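Local structure of glutathione S-transferase (Ceriporiopsis subvermispora, 6J3F) at residues Tyr8-Asn13 with Tyr69-Ile74; Trp42-Asp47 with Gln138-Ser143. The protein binds glutathione and probably acts as a glutathione S-transferase of the kind related to beta-etherases that cleave lignin-type ether bonds. All blocks are in the same frame, centred on the assembly; numbering follows the deposited sequence.

Interaction 1 of 2, residues Tyr8-Asn13 with Tyr69-Ile74; sequences YDIPGN and YTLPVI. With GSH (glutathione), chain C; EDO (1,2-ethanediol), chain G.
Leu71 meets Tyr8 and Ile10 because its CG lies anti to the carbonyl carbon (chi1 -70°) and its next torsion is nearly anti (chi2 -165°), which spreads CD1 and CD2 over the end of the neighbouring strand; Ile10 holds its own CG1 anti to the carbonyl carbon (chi1 -49°), facing that leucine. The setting is the thioredoxin fold of the glutathione transferase N-terminal domain, where strand 5-9 runs antiparallel to strand 73-76 and a cis-proline, Pro72, precedes the second strand. Tyr8 N gives a nearly straight hydrogen bond to Val73 O, 2.9 Å long and almost in line with the carbonyl. The same oxygen lies in the plane of the Tyr8 ring, at the edge bearing CD1, 3.4 Å from that carbon. Leu71 divides its two methyls: CD2 reaches Tyr8 CB at 3.8 Å, while CD1 sits 3.6 Å from Ile10 CG1 and also touches the Asp9 carbonyl. With an alanine at Leu71 both methyls would go, and the gap between Tyr8 CB and Ile10 CG1 would probably let the Ile10 side chain turn away from its place beside glutathione. The Asp9 side chain leaves the backbone away from this packing; OD1 accepts from Ile10 N and Thr24, and OD2 makes a salt bridge with Arg28. The backbone of Leu71, just before the cis peptide, reads the cysteine part of glutathione in both directions, as in this superfamily: Leu71 N donates to GSH O2 at 2.8 Å, and GSH N2 donates back to Leu71 O at 2.7 Å. Pro72 packs against Asn23 on helix 22-34, and its CD approaches the gamma-glutamyl carboxylate. Ile10 completes the wall, its CD1 lying 3.8 Å from GSH CB2, the carbon that carries the thiol sulfur.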
ATOM      1  N   TYR A   8      -9.806  -2.204 -25.619  1.00 55.84           N
ATOM      2  CA  TYR A   8      -9.090  -3.404 -26.039  1.00 55.11           C
ATOM      3  C   TYR A   8      -9.024  -4.387 -24.876  1.00 57.95           C
ATOM      4  O   TYR A   8      -8.521  -4.041 -23.799  1.00 55.67           O
ATOM      5  CB  TYR A   8      -7.693  -3.030 -26.536  1.00 49.99           C
ATOM      6  CG  TYR A   8      -7.749  -2.132 -27.757  1.00 54.14           C
ATOM      7  CD1 TYR A   8      -8.143  -0.799 -27.659  1.00 56.39           C
ATOM      8  CD2 TYR A   8      -7.427  -2.620 -29.015  1.00 57.74           C
ATOM      9  CE1 TYR A   8      -8.213   0.022 -28.795  1.00 57.20           C
ATOM     10  CE2 TYR A   8      -7.465  -1.807 -30.138  1.00 54.79           C
ATOM     11  CZ  TYR A   8      -7.887  -0.503 -30.034  1.00 59.51           C
ATOM     12  OH  TYR A   8      -7.941   0.279 -31.167  1.00 64.45           O
ATOM     13  N   ASP A   9      -9.537  -5.604 -25.097  1.00 55.74           N
ATOM     14  CA  ASP A   9      -9.716  -6.630 -24.072  1.00 52.28           C
ATOM     15  C   ASP A   9      -9.141  -7.938 -24.605  1.00 58.57           C
ATOM     16  O   ASP A   9      -8.851  -8.067 -25.800  1.00 61.54           O
ATOM     17  CB  ASP A   9     -11.210  -6.799 -23.699  1.00 50.96           C
ATOM     18  CG  ASP A   9     -11.443  -7.322 -22.256  1.00 54.79           C
ATOM     19  OD1 ASP A   9     -10.559  -7.973 -21.668  1.00 53.71           O
ATOM     20  OD2 ASP A   9     -12.548  -7.108 -21.708  1.00 57.12           O
ATOM     21  N   ILE A  10      -8.977  -8.908 -23.711  1.00 51.57           N
ATOM     22  CA  ILE A  10      -8.490 -10.247 -24.030  1.00 52.78           C
ATOM     23  C   ILE A  10      -9.653 -11.224 -23.881  1.00 59.09           C
ATOM     24  O   ILE A  10     -10.206 -11.359 -22.781  1.00 56.80           O
ATOM     25  CB  ILE A  10      -7.322 -10.657 -23.120  1.00 49.66           C
ATOM     26  CG1 ILE A  10      -6.262  -9.563 -23.068  1.00 47.65           C
ATOM     27  CG2 ILE A  10      -6.747 -11.973 -23.574  1.00 47.31           C
ATOM     28  CD1 ILE A  10      -5.087  -9.894 -22.175  1.00 44.71           C
ATOM     29  N   PRO A  11     -10.035 -11.945 -24.928  1.00 61.66           N
ATOM     30  CA  PRO A  11     -11.138 -12.902 -24.806  1.00 59.72           C
ATOM     31  C   PRO A  11     -10.710 -14.192 -24.124  1.00 60.08           C
ATOM     32  O   PRO A  11      -9.567 -14.646 -24.246  1.00 56.16           O
ATOM     33  CB  PRO A  11     -11.508 -13.176 -26.264  1.00 62.25           C
ATOM     34  CG  PRO A  11     -10.162 -13.145 -26.934  1.00 59.23           C
ATOM     35  CD  PRO A  11      -9.438 -11.977 -26.272  1.00 59.27           C
ATOM     36  N   GLY A  12     -11.666 -14.795 -23.415  1.00 58.41           N
ATOM     37  CA  GLY A  12     -11.481 -16.099 -22.816  1.00 58.10           C
ATOM     38  C   GLY A  12     -12.786 -16.868 -22.853  1.00 63.85           C
ATOM     39  O   GLY A  12     -13.811 -16.369 -23.327  1.00 65.83           O
ATOM     40  N   ASN A  13     -12.752 -18.084 -22.307  1.00 59.14           N
ATOM     41  CA  ASN A  13     -13.867 -19.014 -22.414  1.00 62.70           C
ATOM     42  C   ASN A  13     -14.567 -19.294 -21.084  1.00 63.00           C
ATOM     43  O   ASN A  13     -15.479 -20.124 -21.047  1.00 69.07           O
ATOM     44  CB  ASN A  13     -13.383 -20.329 -23.048  1.00 64.41           C
ATOM     45  CG  ASN A  13     -12.879 -20.143 -24.484  1.00 61.47           C
ATOM     46  OD1 ASN A  13     -13.659 -19.840 -25.380  1.00 64.42           O
ATOM     47  ND2 ASN A  13     -11.580 -20.340 -24.701  1.00 56.54           N
ATOM     48  N   TYR A  69       4.006  -4.376 -23.006  1.00 48.17           N
ATOM     49  CA  TYR A  69       2.707  -3.917 -23.477  1.00 50.11           C
ATOM     50  C   TYR A  69       1.607  -4.765 -22.844  1.00 47.49           C
ATOM     51  O   TYR A  69       1.684  -5.999 -22.843  1.00 47.92           O
ATOM     52  CB  TYR A  69       2.628  -3.966 -25.018  1.00 51.05           C
ATOM     53  CG  TYR A  69       3.540  -2.966 -25.767  1.00 54.47           C
ATOM     54  CD1 TYR A  69       3.153  -1.647 -25.965  1.00 53.29           C
ATOM     55  CD2 TYR A  69       4.783  -3.355 -26.276  1.00 54.92           C
ATOM     56  CE1 TYR A  69       3.980  -0.737 -26.638  1.00 57.16           C
ATOM     57  CE2 TYR A  69       5.620  -2.454 -26.950  1.00 51.96           C
ATOM     58  CZ  TYR A  69       5.211  -1.148 -27.131  1.00 60.10           C
ATOM     59  OH  TYR A  69       6.027  -0.242 -27.793  1.00 60.92           O
ATOM     60  N   THR A  70       0.586  -4.104 -22.308  1.00 43.81           N
ATOM     61  CA  THR A  70      -0.497  -4.795 -21.627  1.00 50.05           C
ATOM     62  C   THR A  70      -1.844  -4.229 -22.048  1.00 51.60           C
ATOM     63  O   THR A  70      -1.949  -3.139 -22.622  1.00 46.81           O
ATOM     64  CB  THR A  70      -0.387  -4.687 -20.102  1.00 49.28           C
ATOM     65  OG1 THR A  70      -0.380  -3.299 -19.732  1.00 46.57           O
ATOM     66  CG2 THR A  70       0.879  -5.391 -19.582  1.00 47.72           C
ATOM     67  N   LEU A  71      -2.878  -5.004 -21.751  1.00 51.07           N
ATOM     68  CA  LEU A  71      -4.249  -4.541 -21.834  1.00 48.39           C
ATOM     69  C   LEU A  71      -4.680  -4.345 -20.384  1.00 52.57           C
ATOM     70  O   LEU A  71      -4.123  -4.992 -19.496  1.00 54.51           O
ATOM     71  CB  LEU A  71      -5.122  -5.549 -22.588  1.00 47.45           C
ATOM     72  CG  LEU A  71      -4.829  -5.656 -24.094  1.00 47.72           C
ATOM     73  CD1 LEU A  71      -5.959  -6.389 -24.815  1.00 45.12           C
ATOM     74  CD2 LEU A  71      -4.597  -4.276 -24.712  1.00 42.48           C
ATOM     75  N   PRO A  72      -5.661  -3.465 -20.119  1.00 48.21           N
ATOM     76  CA  PRO A  72      -6.525  -2.765 -21.071  1.00 49.00           C
ATOM     77  C   PRO A  72      -5.869  -1.570 -21.686  1.00 46.53           C
ATOM     78  O   PRO A  72      -4.903  -1.068 -21.129  1.00 45.92           O
ATOM     79  CB  PRO A  72      -7.706  -2.322 -20.209  1.00 50.66           C
ATOM     80  CG  PRO A  72      -7.106  -2.138 -18.849  1.00 48.04           C
ATOM     81  CD  PRO A  72      -6.003  -3.147 -18.724  1.00 43.22           C
ATOM     82  N   VAL A  73      -6.406  -1.146 -22.828  1.00 48.38           N
ATOM     83  CA  VAL A  73      -6.072   0.118 -23.471  1.00 47.68           C
ATOM     84  C   VAL A  73      -7.365   0.689 -24.035  1.00 50.74           C
ATOM     85  O   VAL A  73      -8.283  -0.054 -24.392  1.00 49.24           O
ATOM     86  CB  VAL A  73      -5.018  -0.076 -24.578  1.00 50.00           C
ATOM     87  CG1 VAL A  73      -4.916   1.142 -25.476  1.00 44.99           C
ATOM     88  CG2 VAL A  73      -3.671  -0.397 -23.964  1.00 47.31           C
ATOM     89  N   ILE A  74      -7.466   2.014 -24.077  1.00 51.80           N
ATOM     90  CA  ILE A  74      -8.574   2.632 -24.790  1.00 53.08           C
ATOM     91  C   ILE A  74      -8.017   3.623 -25.794  1.00 53.39           C
ATOM     92  O   ILE A  74      -6.969   4.239 -25.572  1.00 56.21           O
ATOM     93  CB  ILE A  74      -9.595   3.330 -23.859  1.00 47.87           C
ATOM     94  CG1 ILE A  74      -8.945   4.491 -23.112  1.00 51.86           C
ATOM     95  CG2 ILE A  74     -10.253   2.311 -22.931  1.00 52.27           C
ATOM     96  CD1 ILE A  74      -9.920   5.535 -22.650  1.00 46.65           C
TER
HETATM   97  N1  GSH C 301      -0.761  -2.203 -14.594  1.00 43.31           N
HETATM   98  CA1 GSH C 301      -1.560  -2.705 -15.695  1.00 46.31           C
HETATM   99  C1  GSH C 301      -2.988  -2.228 -15.562  1.00 46.66           C
HETATM  100  O11 GSH C 301      -3.635  -1.938 -16.602  1.00 46.18           O
HETATM  101  O12 GSH C 301      -3.482  -2.121 -14.414  1.00 44.45           O
HETATM  102  CB1 GSH C 301      -1.459  -4.229 -15.746  1.00 44.21           C
HETATM  103  CG1 GSH C 301      -2.164  -4.755 -16.988  1.00 48.82           C
HETATM  104  CD1 GSH C 301      -1.842  -6.206 -17.281  1.00 45.15           C
HETATM  105  OE1 GSH C 301      -0.901  -6.764 -16.738  1.00 46.84           O
HETATM  106  N2  GSH C 301      -2.648  -6.791 -18.162  1.00 40.12           N
HETATM  107  CA2 GSH C 301      -2.434  -8.142 -18.650  1.00 52.69           C
HETATM  108  C2  GSH C 301      -1.697  -8.183 -19.966  1.00 51.46           C
HETATM  109  O2  GSH C 301      -2.130  -7.577 -20.931  1.00 55.01           O
HETATM  110  CB2 GSH C 301      -3.781  -8.845 -18.800  1.00 55.30           C
HETATM  111  SG2 GSH C 301      -4.529  -9.239 -17.196  1.00 52.68           S
HETATM  112  N3  GSH C 301      -0.573  -8.898 -20.024  1.00 49.83           N
HETATM  113  CA3 GSH C 301       0.190  -9.031 -21.253  1.00 52.12           C
HETATM  114  C3  GSH C 301       1.211 -10.155 -21.228  1.00 57.37           C
HETATM  115  O31 GSH C 301       1.314 -10.876 -20.202  1.00 52.90           O
HETATM  116  O32 GSH C 301       1.924 -10.327 -22.248  1.00 56.77           O
HETATM  117  C1  EDO G 305       4.397  -7.059 -24.679  1.00 57.80           C
HETATM  118  O1  EDO G 305       5.745  -7.041 -24.181  1.00 62.63           O
HETATM  119  C2  EDO G 305       3.597  -8.215 -24.067  1.00 61.61           C
HETATM  120  O2  EDO G 305       2.231  -8.233 -24.526  1.00 56.40           O

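Interaction 2 of 2, residues Trp42-Asp47 with Gln138-Ser143; sequences WVEYPD and QLNPRS. With GSH (glutathione), chain C; EDO (1,2-ethanediol), chain D.
Glu44 reaches across to Ser143 and Asn140, and its side chain is worth following outward. CB lies 3.2 Å from Ser143 OG; CG, anti to the carbonyl carbon (chi1 -51°), still has that hydroxyl as its nearest neighbour across the contact, and a bend at chi2 then swings the carboxylate toward the start of helix 141-154. At the tip the two oxygens part company. OE1 accepts the Ser143 hydroxyl proton on its anti lone pair, with 2.6 Å between OE1 and OG, and also takes a bond from a water that in turn accepts from Asn140 N. OE2 uses its syn lone pair for Asn140 ND2 at 2.9 Å; that oxygen lies near the amide plane, although carboxylate and amide planes are turned 53° apart. Ser143 OG is doubly engaged, since it also accepts from Tyr45 N at 2.9 Å, tying the loop backbone to the first turn of the helix. Further out, Arg142 grips Asp47 end-on: NH1 gives to OD2 at 3.0 Å and NH2 to OD1 at 3.2 Å, both oxygens close to the guanidinium plane. Pro46 CG lies over one face of that guanidinium, 3.6 Å from Arg142 NH2, which should help keep it turned toward the aspartate. On the inner side Tyr45 crosses Leu139 at about a right angle, CE1 to CD1 4.0 Å. The same ring presents an edge to GSH O31 of the glycine carboxylate, and Phe147 of helix 141-154 meets it edge-to-face. The hydrogen bonds, the salt bridge and the packing of Tyr45 together form a domain interface of the glutathione transferase fold, where the loop after strand 38-42 in the thioredoxin-like domain meets the helical C-terminal domain beside the glutathione site.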
ATOM      1  N   TRP A  42     -11.460  -7.519 -29.297  1.00 57.94           N
ATOM      2  CA  TRP A  42     -10.775  -8.605 -28.608  1.00 62.27           C
ATOM      3  C   TRP A  42      -9.417  -8.894 -29.231  1.00 59.52           C
ATOM      4  O   TRP A  42      -9.303  -9.037 -30.449  1.00 66.17           O
ATOM      5  CB  TRP A  42     -11.633  -9.868 -28.634  1.00 57.75           C
ATOM      6  CG  TRP A  42     -12.992  -9.656 -28.066  1.00 63.11           C
ATOM      7  CD1 TRP A  42     -14.139  -9.428 -28.764  1.00 64.04           C
ATOM      8  CD2 TRP A  42     -13.358  -9.647 -26.675  1.00 64.48           C
ATOM      9  NE1 TRP A  42     -15.198  -9.274 -27.897  1.00 66.02           N
ATOM     10  CE2 TRP A  42     -14.745  -9.403 -26.609  1.00 63.48           C
ATOM     11  CE3 TRP A  42     -12.648  -9.818 -25.482  1.00 64.25           C
ATOM     12  CZ2 TRP A  42     -15.440  -9.333 -25.394  1.00 61.62           C
ATOM     13  CZ3 TRP A  42     -13.344  -9.745 -24.271  1.00 58.48           C
ATOM     14  CH2 TRP A  42     -14.723  -9.507 -24.242  1.00 57.69           C
ATOM     15  N   VAL A  43      -8.399  -9.015 -28.385  1.00 58.54           N
ATOM     16  CA  VAL A  43      -7.026  -9.262 -28.804  1.00 51.36           C
ATOM     17  C   VAL A  43      -6.484 -10.441 -28.005  1.00 60.12           C
ATOM     18  O   VAL A  43      -6.575 -10.453 -26.769  1.00 60.84           O
ATOM     19  CB  VAL A  43      -6.134  -8.030 -28.572  1.00 52.76           C
ATOM     20  CG1 VAL A  43      -4.772  -8.258 -29.161  1.00 50.56           C
ATOM     21  CG2 VAL A  43      -6.796  -6.759 -29.101  1.00 50.15           C
ATOM     22  N   GLU A  44      -5.917 -11.424 -28.704  1.00 56.31           N
ATOM     23  CA  GLU A  44      -5.217 -12.512 -28.041  1.00 50.19           C
ATOM     24  C   GLU A  44      -3.895 -11.997 -27.486  1.00 49.69           C
ATOM     25  O   GLU A  44      -3.326 -11.025 -27.994  1.00 55.86           O
ATOM     26  CB  GLU A  44      -4.968 -13.675 -29.016  1.00 52.85           C
ATOM     27  CG  GLU A  44      -6.208 -14.153 -29.782  1.00 53.04           C
ATOM     28  CD  GLU A  44      -7.136 -15.040 -28.950  1.00 61.67           C
ATOM     29  OE1 GLU A  44      -6.708 -15.532 -27.880  1.00 63.12           O
ATOM     30  OE2 GLU A  44      -8.296 -15.253 -29.367  1.00 63.97           O
ATOM     31  N   TYR A  45      -3.412 -12.655 -26.430  1.00 46.90           N
ATOM     32  CA  TYR A  45      -2.154 -12.305 -25.782  1.00 46.13           C
ATOM     33  C   TYR A  45      -1.036 -12.070 -26.791  1.00 50.67           C
ATOM     34  O   TYR A  45      -0.473 -10.968 -26.815  1.00 58.08           O
ATOM     35  CB  TYR A  45      -1.722 -13.379 -24.781  1.00 53.07           C
ATOM     36  CG  TYR A  45      -2.180 -13.167 -23.344  1.00 50.41           C
ATOM     37  CD1 TYR A  45      -3.425 -13.607 -22.920  1.00 49.67           C
ATOM     38  CD2 TYR A  45      -1.346 -12.564 -22.408  1.00 54.07           C
ATOM     39  CE1 TYR A  45      -3.843 -13.428 -21.606  1.00 57.53           C
ATOM     40  CE2 TYR A  45      -1.748 -12.382 -21.085  1.00 52.34           C
ATOM     41  CZ  TYR A  45      -2.997 -12.815 -20.692  1.00 56.31           C
ATOM     42  OH  TYR A  45      -3.407 -12.653 -19.390  1.00 55.71           O
ATOM     43  N   PRO A  46      -0.691 -13.033 -27.656  1.00 51.17           N
ATOM     44  CA  PRO A  46       0.481 -12.828 -28.521  1.00 52.50           C
ATOM     45  C   PRO A  46       0.366 -11.624 -29.458  1.00 52.06           C
ATOM     46  O   PRO A  46       1.389 -11.200 -30.008  1.00 50.72           O
ATOM     47  CB  PRO A  46       0.557 -14.139 -29.310  1.00 50.39           C
ATOM     48  CG  PRO A  46      -0.865 -14.595 -29.371  1.00 50.03           C
ATOM     49  CD  PRO A  46      -1.421 -14.265 -28.037  1.00 46.13           C
ATOM     50  N   ASP A  47      -0.831 -11.059 -29.645  1.00 52.13           N
ATOM     51  CA  ASP A  47      -1.045  -9.895 -30.501  1.00 53.48           C
ATOM     52  C   ASP A  47      -1.077  -8.572 -29.731  1.00 55.30           C
ATOM     53  O   ASP A  47      -1.188  -7.508 -30.353  1.00 55.43           O
ATOM     54  CB  ASP A  47      -2.360 -10.042 -31.284  1.00 50.23           C
ATOM     55  CG  ASP A  47      -2.473 -11.362 -32.018  1.00 57.30           C
ATOM     56  OD1 ASP A  47      -1.459 -11.817 -32.611  1.00 53.32           O
ATOM     57  OD2 ASP A  47      -3.594 -11.936 -31.994  1.00 55.90           O
ATOM     58  N   GLN A 138      -8.676 -21.542 -19.810  1.00 51.17           N
ATOM     59  CA  GLN A 138      -9.843 -21.019 -20.508  1.00 51.04           C
ATOM     60  C   GLN A 138      -9.457 -20.025 -21.604  1.00 53.44           C
ATOM     61  O   GLN A 138     -10.323 -19.310 -22.117  1.00 54.32           O
ATOM     62  CB  GLN A 138     -10.846 -20.400 -19.521  1.00 53.47           C
ATOM     63  CG  GLN A 138     -10.328 -19.272 -18.633  1.00 55.45           C
ATOM     64  CD  GLN A 138     -10.444 -17.882 -19.272  1.00 53.25           C
ATOM     65  OE1 GLN A 138     -11.506 -17.482 -19.765  1.00 52.72           O
ATOM     66  NE2 GLN A 138      -9.341 -17.148 -19.266  1.00 49.72           N
ATOM     67  N   LEU A 139      -8.180 -19.993 -21.999  1.00 54.33           N
ATOM     68  CA  LEU A 139      -7.711 -19.137 -23.088  1.00 55.32           C
ATOM     69  C   LEU A 139      -7.778 -19.866 -24.428  1.00 58.73           C
ATOM     70  O   LEU A 139      -7.492 -21.064 -24.509  1.00 61.18           O
ATOM     71  CB  LEU A 139      -6.268 -18.683 -22.839  1.00 52.60           C
ATOM     72  CG  LEU A 139      -5.989 -17.641 -21.743  1.00 56.54           C
ATOM     73  CD1 LEU A 139      -4.485 -17.402 -21.607  1.00 50.46           C
ATOM     74  CD2 LEU A 139      -6.754 -16.315 -21.981  1.00 46.42           C
ATOM     75  N   ASN A 140      -8.150 -19.128 -25.477  1.00 60.66           N
ATOM     76  CA  ASN A 140      -8.085 -19.631 -26.848  1.00 55.82           C
ATOM     77  C   ASN A 140      -6.659 -20.078 -27.165  1.00 58.74           C
ATOM     78  O   ASN A 140      -5.700 -19.516 -26.626  1.00 59.59           O
ATOM     79  CB  ASN A 140      -8.522 -18.550 -27.844  1.00 58.59           C
ATOM     80  CG  ASN A 140      -9.961 -18.100 -27.639  1.00 61.43           C
ATOM     81  OD1 ASN A 140     -10.827 -18.890 -27.252  1.00 63.40           O
ATOM     82  ND2 ASN A 140     -10.223 -16.821 -27.910  1.00 65.99           N
ATOM     83  N   PRO A 141      -6.487 -21.074 -28.055  1.00 58.47           N
ATOM     84  CA  PRO A 141      -5.171 -21.747 -28.164  1.00 56.17           C
ATOM     85  C   PRO A 141      -4.007 -20.830 -28.523  1.00 56.48           C
ATOM     86  O   PRO A 141      -2.895 -21.022 -28.008  1.00 54.37           O
ATOM     87  CB  PRO A 141      -5.416 -22.810 -29.248  1.00 58.07           C
ATOM     88  CG  PRO A 141      -6.885 -23.074 -29.202  1.00 56.49           C
ATOM     89  CD  PRO A 141      -7.521 -21.741 -28.864  1.00 57.19           C
ATOM     90  N   ARG A 142      -4.217 -19.839 -29.396  1.00 59.87           N
ATOM     91  CA  ARG A 142      -3.148 -18.879 -29.677  1.00 56.10           C
ATOM     92  C   ARG A 142      -2.671 -18.189 -28.397  1.00 59.13           C
ATOM     93  O   ARG A 142      -1.465 -17.973 -28.210  1.00 56.32           O
ATOM     94  CB  ARG A 142      -3.621 -17.859 -30.718  1.00 56.56           C
ATOM     95  CG  ARG A 142      -3.855 -18.481 -32.103  1.00 60.15           C
ATOM     96  CD  ARG A 142      -3.632 -17.500 -33.253  1.00 56.42           C
ATOM     97  NE  ARG A 142      -2.335 -16.826 -33.181  1.00 61.62           N
ATOM     98  CZ  ARG A 142      -2.182 -15.510 -33.035  1.00 53.20           C
ATOM     99  NH1 ARG A 142      -3.250 -14.724 -32.965  1.00 48.82           N
ATOM    100  NH2 ARG A 142      -0.963 -14.984 -32.974  1.00 46.90           N
ATOM    101  N   SER A 143      -3.601 -17.867 -27.485  1.00 54.41           N
ATOM    102  CA  SER A 143      -3.232 -17.239 -26.219  1.00 52.00           C
ATOM    103  C   SER A 143      -2.658 -18.243 -25.223  1.00 55.74           C
ATOM    104  O   SER A 143      -1.696 -17.923 -24.515  1.00 55.99           O
ATOM    105  CB  SER A 143      -4.439 -16.516 -25.614  1.00 54.22           C
ATOM    106  OG  SER A 143      -4.658 -15.274 -26.253  1.00 48.99           O
TER
HETATM  107  N1  GSH C 301      -0.761  -2.203 -14.594  1.00 43.31           N
HETATM  108  CA1 GSH C 301      -1.560  -2.705 -15.695  1.00 46.31           C
HETATM  109  C1  GSH C 301      -2.988  -2.228 -15.562  1.00 46.66           C
HETATM  110  O11 GSH C 301      -3.635  -1.938 -16.602  1.00 46.18           O
HETATM  111  O12 GSH C 301      -3.482  -2.121 -14.414  1.00 44.45           O
HETATM  112  CB1 GSH C 301      -1.459  -4.229 -15.746  1.00 44.21           C
HETATM  113  CG1 GSH C 301      -2.164  -4.755 -16.988  1.00 48.82           C
HETATM  114  CD1 GSH C 301      -1.842  -6.206 -17.281  1.00 45.15           C
HETATM  115  OE1 GSH C 301      -0.901  -6.764 -16.738  1.00 46.84           O
HETATM  116  N2  GSH C 301      -2.648  -6.791 -18.162  1.00 40.12           N
HETATM  117  CA2 GSH C 301      -2.434  -8.142 -18.650  1.00 52.69           C
HETATM  118  C2  GSH C 301      -1.697  -8.183 -19.966  1.00 51.46           C
HETATM  119  O2  GSH C 301      -2.130  -7.577 -20.931  1.00 55.01           O
HETATM  120  CB2 GSH C 301      -3.781  -8.845 -18.800  1.00 55.30           C
HETATM  121  SG2 GSH C 301      -4.529  -9.239 -17.196  1.00 52.68           S
HETATM  122  N3  GSH C 301      -0.573  -8.898 -20.024  1.00 49.83           N
HETATM  123  CA3 GSH C 301       0.190  -9.031 -21.253  1.00 52.12           C
HETATM  124  C3  GSH C 301       1.211 -10.155 -21.228  1.00 57.37           C
HETATM  125  O31 GSH C 301       1.314 -10.876 -20.202  1.00 52.90           O
HETATM  126  O32 GSH C 301       1.924 -10.327 -22.248  1.00 56.77           O
HETATM  127  C1  EDO D 302      -2.936 -12.018 -14.789  1.00 50.31           C
HETATM  128  O1  EDO D 302      -2.340 -11.589 -13.561  1.00 61.54           O
HETATM  129  C2  EDO D 302      -2.124 -11.422 -15.924  1.00 64.32           C
HETATM  130  O2  EDO D 302      -2.830 -11.586 -17.161  1.00 61.96           O
HETATM  131  O   HOH W   1      -7.784 -16.032 -25.490  1.00 58.52           O

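Interactions 1 and 2 lie with their centres about 9 Å apart, and their segments alternate along the chain: 8-13, 42-47, 69-74, 138-143. The first joins the end of strand 5-9 and the loop after it to strand 73-76 and the cis-proline loop before it; the second joins the loop leaving strand 38-42 to the start of helix 141-154 in the C-terminal domain and the residues just before it. They touch directly, Asp9 O lying 2.8 Å from Val43 N and Asn13 N 2.7 Å from Gln138 O, both probable hydrogen bonds. Thus segment 8-13 links the sheet to both sides of the domain interface, and glutathione, touched by both contacts, is bound there.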